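Local atomic coordinates of 7,8-dihydro-6-hydroxymethylpterin pyrophosphokinase-dihydropteroate synthase (Plasmodium falciparum, PDB entry 6JWS), a protein that probably catalyses two successive steps of folate biosynthesis, pyrophosphorylation of 6-hydroxymethyl-7,8-dihydropterin by ATP and condensation of the resulting diphosphate with 4-aminobenzoate to give 7,8-dihydropteroate. Residues A30-I33 with L34-L38; N116-V119 with D120-I123; M230-K233 with I234-Y238. The protein carries 1 engineered substitution. All coordinates share one frame; numbering follows the deposited sequence.

Contact 1: A30-I33 with L34-L38; sequences AVLI and LETAL
Leu34 folds back over the carbonyl of Ala30, one turn earlier in the same helix. Its CG lies beside its own backbone N (chi1 -67°), which brings that carbon within 3.3 Å of Ala30 O, and CD1 comes almost as near. The same oxygen takes the N-H of Leu34, with Leu34 N 3.0 Å from Ala30 O, so one carbonyl is both bonded and wrapped by aliphatic carbons. Ile33 meets the following turn mainly through its backbone: Ile33 O accepts from Ala37 N at 3.1 Å, while its side chain packs on Thr24 of strand 16-24. Val31 and Glu35 run side by side and point the same way. Val31 CG1 rests 3.9 Å from Glu35 OE1, a plain van der Waals approach to a carboxylate whose polar end is engaged further out, OE2 taking a hydrogen bond from Tyr570 and a salt bridge from Arg571, both in the synthase part of the chain. Next along, Leu32 O is gripped twice by Thr36, by its N at 2.9 Å and by its OG1 at 2.7 Å. The two donors arrive from opposite faces of the carbonyl plane, and OG1 sits well above it, 35° out. These are successive i to i+4 hydrogen bonds of helix 30-44, which connects strands 16-24 and 46-57 of the kinase sheet. Leu34 packs onto Leu22 and Thr24 of strand 16-24 and Ala30 onto Tyr164 of strand 163-172, whereas Leu32 and Thr36 are met by helix 85-90.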
ATOM      1  N   ALA B  30     -20.631 -19.681 -17.654  1.00 37.05           N
ATOM      2  CA  ALA B  30     -21.046 -20.037 -16.299  1.00 33.24           C
ATOM      3  C   ALA B  30     -22.260 -19.219 -15.856  1.00 30.46           C
ATOM      4  O   ALA B  30     -23.203 -19.776 -15.296  1.00 30.00           O
ATOM      5  CB  ALA B  30     -19.885 -19.911 -15.346  1.00 32.53           C
ATOM      6  N   VAL B  31     -22.242 -17.909 -16.143  1.00 29.36           N
ATOM      7  CA  VAL B  31     -23.293 -16.988 -15.729  1.00 29.49           C
ATOM      8  C   VAL B  31     -24.597 -17.304 -16.453  1.00 29.96           C
ATOM      9  O   VAL B  31     -25.647 -17.380 -15.817  1.00 30.42           O
ATOM     10  CB  VAL B  31     -22.895 -15.511 -15.926  1.00 27.52           C
ATOM     11  CG1 VAL B  31     -24.014 -14.568 -15.508  1.00 25.38           C
ATOM     12  CG2 VAL B  31     -21.617 -15.180 -15.173  1.00 27.93           C
ATOM     13  N   LEU B  32     -24.531 -17.451 -17.782  1.00 32.99           N
ATOM     14  CA  LEU B  32     -25.730 -17.678 -18.582  1.00 32.47           C
ATOM     15  C   LEU B  32     -26.380 -18.999 -18.169  1.00 28.62           C
ATOM     16  O   LEU B  32     -27.594 -19.057 -17.976  1.00 27.07           O
ATOM     17  CB  LEU B  32     -25.371 -17.636 -20.075  1.00 34.85           C
ATOM     18  CG  LEU B  32     -26.452 -18.102 -21.062  1.00 37.98           C
ATOM     19  CD1 LEU B  32     -27.695 -17.210 -21.023  1.00 35.46           C
ATOM     20  CD2 LEU B  32     -25.891 -18.170 -22.475  1.00 37.98           C
ATOM     21  N   ILE B  33     -25.553 -20.034 -17.979  1.00 27.92           N
ATOM     22  CA  ILE B  33     -26.039 -21.358 -17.634  1.00 28.36           C
ATOM     23  C   ILE B  33     -26.750 -21.289 -16.288  1.00 27.63           C
ATOM     24  O   ILE B  33     -27.895 -21.734 -16.160  1.00 28.13           O
ATOM     25  CB  ILE B  33     -24.898 -22.407 -17.637  1.00 31.56           C
ATOM     26  CG1 ILE B  33     -24.198 -22.555 -18.997  1.00 33.33           C
ATOM     27  CG2 ILE B  33     -25.379 -23.751 -17.105  1.00 29.16           C
ATOM     28  CD1 ILE B  33     -25.085 -22.285 -20.196  1.00 35.06           C
ATOM     29  N   LEU B  34     -26.071 -20.715 -15.286  1.00 27.48           N
ATOM     30  CA  LEU B  34     -26.593 -20.773 -13.927  1.00 27.59           C
ATOM     31  C   LEU B  34     -27.810 -19.862 -13.765  1.00 26.26           C
ATOM     32  O   LEU B  34     -28.753 -20.213 -13.053  1.00 24.90           O
ATOM     33  CB  LEU B  34     -25.475 -20.497 -12.914  1.00 28.85           C
ATOM     34  CG  LEU B  34     -24.397 -21.581 -12.844  1.00 29.80           C
ATOM     35  CD1 LEU B  34     -23.129 -21.066 -12.174  1.00 29.51           C
ATOM     36  CD2 LEU B  34     -24.919 -22.824 -12.133  1.00 30.06           C
ATOM     37  N   GLU B  35     -27.824 -18.728 -14.474  1.00 25.45           N
ATOM     38  CA  GLU B  35     -28.985 -17.847 -14.396  1.00 28.93           C
ATOM     39  C   GLU B  35     -30.202 -18.425 -15.137  1.00 29.42           C
ATOM     40  O   GLU B  35     -31.341 -18.205 -14.728  1.00 29.28           O
ATOM     41  CB  GLU B  35     -28.634 -16.413 -14.807  1.00 29.34           C
ATOM     42  CG  GLU B  35     -27.647 -15.749 -13.860  1.00 29.04           C
ATOM     43  CD  GLU B  35     -27.527 -14.231 -13.855  1.00 30.44           C
ATOM     44  OE1 GLU B  35     -27.731 -13.595 -14.922  1.00 31.21           O
ATOM     45  OE2 GLU B  35     -27.220 -13.683 -12.770  1.00 30.85           O
ATOM     46  N   THR B  36     -29.965 -19.160 -16.229  1.00 29.84           N
ATOM     47  CA  THR B  36     -31.025 -19.861 -16.947  1.00 30.09           C
ATOM     48  C   THR B  36     -31.705 -20.856 -16.002  1.00 29.77           C
ATOM     49  O   THR B  36     -32.932 -20.893 -15.907  1.00 29.10           O
ATOM     50  CB  THR B  36     -30.482 -20.522 -18.230  1.00 31.46           C
ATOM     51  OG1 THR B  36     -29.957 -19.529 -19.119  1.00 29.52           O
ATOM     52  CG2 THR B  36     -31.499 -21.387 -18.944  1.00 32.17           C
ATOM     53  N   ALA B  37     -30.893 -21.639 -15.274  1.00 29.30           N
ATOM     54  CA  ALA B  37     -31.412 -22.566 -14.277  1.00 27.32           C
ATOM     55  C   ALA B  37     -32.147 -21.822 -13.168  1.00 27.08           C
ATOM     56  O   ALA B  37     -33.177 -22.309 -12.705  1.00 29.84           O
ATOM     57  CB  ALA B  37     -30.314 -23.450 -13.729  1.00 27.88           C
ATOM     58  N   LEU B  38     -31.640 -20.652 -12.740  1.00 27.59           N
ATOM     59  CA  LEU B  38     -32.354 -19.881 -11.720  1.00 27.58           C
ATOM     60  C   LEU B  38     -33.759 -19.546 -12.205  1.00 27.61           C
ATOM     61  O   LEU B  38     -34.713 -19.688 -11.448  1.00 30.15           O
ATOM     62  CB  LEU B  38     -31.634 -18.576 -11.363  1.00 27.39           C
ATOM     63  CG  LEU B  38     -30.430 -18.680 -10.424  1.00 28.97           C
ATOM     64  CD1 LEU B  38     -29.776 -17.312 -10.261  1.00 29.04           C
ATOM     65  CD2 LEU B  38     -30.827 -19.231  -9.068  1.00 26.83           C
TER

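Contact 2: N116-V119 with D120-I123; sequences NGKV and DNSI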
ATOM      1  N   ASN B 116     -35.923 -24.957  14.122  1.00 48.01           N
ATOM      2  CA  ASN B 116     -36.396 -26.258  13.672  1.00 53.85           C
ATOM      3  C   ASN B 116     -37.854 -26.448  14.072  1.00 54.50           C
ATOM      4  O   ASN B 116     -38.188 -27.409  14.754  1.00 57.77           O
ATOM      5  CB  ASN B 116     -35.417 -27.395  13.979  1.00 51.60           C
ATOM      6  CG  ASN B 116     -34.413 -27.601  12.862  1.00 51.95           C
ATOM      7  OD1 ASN B 116     -34.717 -28.226  11.845  1.00 50.97           O
ATOM      8  ND2 ASN B 116     -33.207 -27.090  13.046  1.00 45.87           N
ATOM      9  N   GLY B 117     -38.702 -25.517  13.617  1.00 54.31           N
ATOM     10  CA  GLY B 117     -40.102 -25.468  14.004  1.00 56.23           C
ATOM     11  C   GLY B 117     -40.862 -26.668  13.449  1.00 54.86           C
ATOM     12  O   GLY B 117     -40.450 -27.248  12.443  1.00 50.45           O
ATOM     13  N   LYS B 118     -41.959 -27.034  14.126  1.00 55.33           N
ATOM     14  CA  LYS B 118     -42.737 -28.190  13.713  1.00 58.03           C
ATOM     15  C   LYS B 118     -43.233 -27.964  12.286  1.00 50.59           C
ATOM     16  O   LYS B 118     -43.761 -26.908  11.960  1.00 48.01           O
ATOM     17  CB  LYS B 118     -43.848 -28.511  14.723  1.00 64.40           C
ATOM     18  CG  LYS B 118     -44.919 -29.501  14.266  1.00 69.53           C
ATOM     19  CD  LYS B 118     -44.516 -30.964  14.365  1.00 74.18           C
ATOM     20  CE  LYS B 118     -45.498 -31.907  13.699  1.00 73.80           C
ATOM     21  NZ  LYS B 118     -44.863 -33.202  13.348  1.00 71.54           N
ATOM     22  N   VAL B 119     -42.994 -28.963  11.439  1.00 48.94           N
ATOM     23  CA  VAL B 119     -43.466 -29.008  10.069  1.00 51.06           C
ATOM     24  C   VAL B 119     -44.204 -30.338   9.912  1.00 53.69           C
ATOM     25  O   VAL B 119     -43.962 -31.268  10.684  1.00 53.51           O
ATOM     26  CB  VAL B 119     -42.267 -28.883   9.104  1.00 48.38           C
ATOM     27  CG1 VAL B 119     -42.527 -29.482   7.731  1.00 51.01           C
ATOM     28  CG2 VAL B 119     -41.783 -27.450   8.975  1.00 43.04           C
ATOM     29  N   ASP B 120     -45.096 -30.426   8.916  1.00 54.56           N
ATOM     30  CA  ASP B 120     -45.790 -31.669   8.610  1.00 58.85           C
ATOM     31  C   ASP B 120     -44.779 -32.803   8.407  1.00 62.02           C
ATOM     32  O   ASP B 120     -43.660 -32.574   7.946  1.00 63.10           O
ATOM     33  CB  ASP B 120     -46.765 -31.505   7.436  1.00 59.02           C
ATOM     34  CG  ASP B 120     -48.018 -30.706   7.767  1.00 60.66           C
ATOM     35  OD1 ASP B 120     -48.246 -30.418   8.964  1.00 63.15           O
ATOM     36  OD2 ASP B 120     -48.758 -30.366   6.823  1.00 59.04           O
ATOM     37  N   ASN B 121     -45.189 -34.030   8.767  1.00 60.57           N
ATOM     38  CA  ASN B 121     -44.349 -35.214   8.647  1.00 55.16           C
ATOM     39  C   ASN B 121     -44.067 -35.494   7.172  1.00 48.20           C
ATOM     40  O   ASN B 121     -44.880 -35.166   6.314  1.00 47.99           O
ATOM     41  CB  ASN B 121     -44.954 -36.421   9.368  1.00 57.59           C
ATOM     42  CG  ASN B 121     -44.998 -36.243  10.871  1.00 63.30           C
ATOM     43  OD1 ASN B 121     -44.021 -35.820  11.492  1.00 62.63           O
ATOM     44  ND2 ASN B 121     -46.130 -36.571  11.469  1.00 66.24           N
ATOM     45  N   SER B 122     -42.897 -36.083   6.896  1.00 45.59           N
ATOM     46  CA  SER B 122     -42.490 -36.399   5.535  1.00 44.51           C
ATOM     47  C   SER B 122     -43.461 -37.405   4.922  1.00 47.34           C
ATOM     48  O   SER B 122     -43.836 -38.379   5.574  1.00 46.97           O
ATOM     49  CB  SER B 122     -41.079 -36.923   5.507  1.00 40.51           C
ATOM     50  OG  SER B 122     -40.676 -37.201   4.170  1.00 42.35           O
ATOM     51  N   ILE B 123     -43.868 -37.172   3.668  1.00 46.88           N
ATOM     52  CA  ILE B 123     -44.699 -38.168   3.018  1.00 50.73           C
ATOM     53  C   ILE B 123     -43.812 -39.327   2.572  1.00 52.60           C
ATOM     54  O   ILE B 123     -44.241 -40.472   2.645  1.00 59.63           O
ATOM     55  CB  ILE B 123     -45.596 -37.615   1.889  1.00 53.36           C
ATOM     56  CG1 ILE B 123     -44.853 -37.494   0.560  1.00 56.91           C
ATOM     57  CG2 ILE B 123     -46.282 -36.313   2.288  1.00 53.28           C
ATOM     58  CD1 ILE B 123     -45.685 -37.893  -0.632  1.00 62.95           C
TER
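Lys118 and Asn121 approach each other at the surface, along an extended loop without regular secondary structure, which joins helix 108-114 to helix 129-148. The ammonium end does the touching: Lys118 NZ lies 3.3 Å from Asn121 OD1. NZ also makes a weak hydrogen bond to Val119 O, 3.4 Å away, so the lysine reaches forward over the peptide between Val119 and Asp120. Two torsions put it there. Its CG is anti to the backbone N (chi1 167°), and a bend at chi2 (81°) turns the otherwise extended chain along the loop toward Asn121. The two side chains slant across each other. Asp120 carries the opposite charge, but its OD1 stays 6.2 Å from Lys118 NZ, too far for a salt bridge; any attraction would be long-range and probably weak at this exposed surface. Further out, the loop is tied to other parts of the chain: Asn116 ND2 donates to Lys341 O, the side chain of Ser122 packs on Phe217, and that of Ile123 packs on Ile8 and Lys14. A bond within the loop, from Ser122 OG to Leu124 O, adds to these. Between those attachments one methyl of Val119, CG1, lies close to the backbone of the next residue, 3.0 Å from Asp120 N and 3.3 Å from Asp120 O.

Contact 3: M230-K233 with I234-Y238; sequences MIYK and ILSKY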
ATOM      1  N   MET B 230     -45.027 -42.851 -14.443  1.00 65.76           N
ATOM      2  CA  MET B 230     -44.955 -42.153 -13.166  1.00 65.96           C
ATOM      3  C   MET B 230     -44.348 -40.757 -13.340  1.00 61.75           C
ATOM      4  O   MET B 230     -44.865 -39.784 -12.791  1.00 56.80           O
ATOM      5  CB  MET B 230     -44.140 -42.964 -12.152  1.00 64.11           C
ATOM      6  CG  MET B 230     -44.249 -42.444 -10.735  1.00 64.10           C
ATOM      7  SD  MET B 230     -45.909 -41.842 -10.348  1.00 68.69           S
ATOM      8  CE  MET B 230     -45.799 -41.661  -8.568  1.00 65.86           C
ATOM      9  N   ILE B 231     -43.266 -40.670 -14.122  1.00 56.04           N
ATOM     10  CA  ILE B 231     -42.587 -39.414 -14.393  1.00 58.60           C
ATOM     11  C   ILE B 231     -43.588 -38.424 -14.991  1.00 63.42           C
ATOM     12  O   ILE B 231     -43.707 -37.298 -14.503  1.00 66.54           O
ATOM     13  CB  ILE B 231     -41.328 -39.635 -15.263  1.00 51.16           C
ATOM     14  CG1 ILE B 231     -40.203 -40.282 -14.450  1.00 52.31           C
ATOM     15  CG2 ILE B 231     -40.873 -38.338 -15.913  1.00 48.72           C
ATOM     16  CD1 ILE B 231     -38.998 -40.711 -15.263  1.00 52.09           C
ATOM     17  N   TYR B 232     -44.330 -38.876 -16.013  1.00 61.94           N
ATOM     18  CA  TYR B 232     -45.300 -38.047 -16.714  1.00 62.67           C
ATOM     19  C   TYR B 232     -46.311 -37.445 -15.735  1.00 58.85           C
ATOM     20  O   TYR B 232     -46.723 -36.303 -15.908  1.00 59.99           O
ATOM     21  CB  TYR B 232     -45.985 -38.828 -17.842  1.00 64.66           C
ATOM     22  CG  TYR B 232     -46.904 -38.009 -18.720  1.00 71.68           C
ATOM     23  CD1 TYR B 232     -48.240 -37.812 -18.386  1.00 75.12           C
ATOM     24  CD2 TYR B 232     -46.442 -37.432 -19.894  1.00 76.14           C
ATOM     25  CE1 TYR B 232     -49.086 -37.058 -19.186  1.00 76.10           C
ATOM     26  CE2 TYR B 232     -47.275 -36.677 -20.708  1.00 77.12           C
ATOM     27  CZ  TYR B 232     -48.600 -36.490 -20.351  1.00 80.69           C
ATOM     28  OH  TYR B 232     -49.429 -35.753 -21.145  1.00 88.26           O
ATOM     29  N   LYS B 233     -46.702 -38.210 -14.712  1.00 57.93           N
ATOM     30  CA  LYS B 233     -47.791 -37.807 -13.831  1.00 60.29           C
ATOM     31  C   LYS B 233     -47.309 -36.759 -12.828  1.00 57.03           C
ATOM     32  O   LYS B 233     -48.055 -35.842 -12.492  1.00 53.57           O
ATOM     33  CB  LYS B 233     -48.404 -39.016 -13.112  1.00 64.47           C
ATOM     34  CG  LYS B 233     -49.284 -39.932 -13.958  1.00 74.28           C
ATOM     35  CD  LYS B 233     -50.042 -40.952 -13.119  1.00 77.07           C
ATOM     36  CE  LYS B 233     -50.691 -42.060 -13.922  1.00 79.42           C
ATOM     37  NZ  LYS B 233     -51.402 -43.021 -13.046  1.00 79.11           N
ATOM     38  N   ILE B 234     -46.069 -36.931 -12.341  1.00 54.13           N
ATOM     39  CA  ILE B 234     -45.422 -35.986 -11.447  1.00 48.90           C
ATOM     40  C   ILE B 234     -45.264 -34.657 -12.184  1.00 49.39           C
ATOM     41  O   ILE B 234     -45.701 -33.616 -11.694  1.00 48.35           O
ATOM     42  CB  ILE B 234     -44.072 -36.544 -10.948  1.00 49.63           C
ATOM     43  CG1 ILE B 234     -44.271 -37.652  -9.908  1.00 45.96           C
ATOM     44  CG2 ILE B 234     -43.175 -35.430 -10.418  1.00 46.60           C
ATOM     45  CD1 ILE B 234     -43.060 -38.533  -9.697  1.00 44.39           C
ATOM     46  N   LEU B 235     -44.665 -34.720 -13.380  1.00 45.68           N
ATOM     47  CA  LEU B 235     -44.466 -33.546 -14.207  1.00 48.06           C
ATOM     48  C   LEU B 235     -45.803 -32.840 -14.455  1.00 53.52           C
ATOM     49  O   LEU B 235     -45.885 -31.618 -14.315  1.00 60.11           O
ATOM     50  CB  LEU B 235     -43.774 -33.950 -15.513  1.00 46.63           C
ATOM     51  CG  LEU B 235     -42.308 -34.382 -15.398  1.00 47.62           C
ATOM     52  CD1 LEU B 235     -41.695 -34.611 -16.773  1.00 45.13           C
ATOM     53  CD2 LEU B 235     -41.477 -33.364 -14.625  1.00 48.12           C
ATOM     54  N   SER B 236     -46.852 -33.615 -14.772  1.00 54.20           N
ATOM     55  CA  SER B 236     -48.129 -33.076 -15.229  1.00 51.31           C
ATOM     56  C   SER B 236     -48.834 -32.337 -14.101  1.00 49.04           C
ATOM     57  O   SER B 236     -49.692 -31.493 -14.346  1.00 54.26           O
ATOM     58  CB  SER B 236     -49.024 -34.155 -15.793  1.00 54.50           C
ATOM     59  OG  SER B 236     -48.652 -34.473 -17.125  1.00 57.61           O
ATOM     60  N   LYS B 237     -48.466 -32.680 -12.865  1.00 45.68           N
ATOM     61  CA  LYS B 237     -49.045 -32.070 -11.685  1.00 44.11           C
ATOM     62  C   LYS B 237     -48.536 -30.634 -11.551  1.00 44.89           C
ATOM     63  O   LYS B 237     -49.143 -29.843 -10.833  1.00 48.63           O
ATOM     64  CB  LYS B 237     -48.700 -32.918 -10.458  1.00 44.41           C
ATOM     65  CG  LYS B 237     -49.134 -32.354  -9.114  1.00 45.29           C
ATOM     66  CD  LYS B 237     -48.954 -33.342  -7.978  1.00 48.07           C
ATOM     67  CE  LYS B 237     -48.989 -32.694  -6.608  1.00 50.68           C
ATOM     68  NZ  LYS B 237     -50.238 -31.944  -6.341  1.00 54.06           N
ATOM     69  N   TYR B 238     -47.435 -30.303 -12.246  1.00 40.84           N
ATOM     70  CA  TYR B 238     -46.771 -29.024 -12.039  1.00 40.05           C
ATOM     71  C   TYR B 238     -46.576 -28.265 -13.349  1.00 41.44           C
ATOM     72  O   TYR B 238     -46.519 -27.037 -13.332  1.00 39.73           O
ATOM     73  CB  TYR B 238     -45.437 -29.192 -11.304  1.00 35.62           C
ATOM     74  CG  TYR B 238     -45.537 -29.867  -9.963  1.00 32.83           C
ATOM     75  CD1 TYR B 238     -46.178 -29.250  -8.901  1.00 33.80           C
ATOM     76  CD2 TYR B 238     -44.977 -31.117  -9.750  1.00 31.88           C
ATOM     77  CE1 TYR B 238     -46.286 -29.866  -7.662  1.00 32.34           C
ATOM     78  CE2 TYR B 238     -45.077 -31.745  -8.518  1.00 31.45           C
ATOM     79  CZ  TYR B 238     -45.732 -31.119  -7.471  1.00 31.36           C
ATOM     80  OH  TYR B 238     -45.826 -31.728  -6.250  1.00 33.66           O
TER
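With CG anti to the backbone N (chi1 -174°), the Tyr232 ring swings alongside the next turn, and Ser236, whose OG lies beside its own N (chi1 -80°), sets its hydroxyl over one face of that ring. The oxygen sits off toward one side, nearest to CE1, with Ser236 OG to Tyr232 CE1 at 3.3 Å. The same hydroxyl donates to the backbone: Ser236 OG is 2.9 Å from Tyr232 O. Ser236 N reaches this carbonyl as well, also at 2.9 Å, but from the opposite face of its plane, so Tyr232 O is held by two donors of one residue. That arrangement, a serine bonding back to the carbonyl four residues earlier, lies on helix 228-236 of the kinase domain. One residue back the bond is straighter; Leu235 N meets Ile231 O at 3.0 Å with an N-H...O angle of 176°. Further on they slacken, since Lys237 N to Lys233 O, at 3.2 Å, is weak, and Lys237 N and Tyr238 N take the i-3 carbonyls of Ile234 and Leu235. On the buried side Ile231 and Leu235 lie alongside, CG2 of Ile231 touching CD1 of Leu235 at 3.9 Å. Leu235 continues onto Val182 and Tyr186 of helix 177-190, Ile231 onto Ile306 and Met309 of helix 304-309. Ile234, whose CD1 lies 4.2 Å from Met230 CG, packs against Ser179 and Val182.

All three contacts are local, and they share no helix or strand. Contact 1 is the buried one: its helix lies on the kinase sheet, and its one charged side chain is answered by Tyr570 and Arg571 of the synthase part of the chain, so it joins the two halves of the protein. Contact 3 is divided, with an aliphatic side turned to helices 177-190 and 304-309 and a more exposed side bearing tyrosine and lysine. Contact 2, at the surface, lacks helical bonding and has a weak bond and one close polar approach. In contacts 1 and 3 a hydroxyl doubles the grip on an i-4 carbonyl. Contacts 2 and 3 come within about 8 Å at their nearest atoms; contact 1 is farther from both.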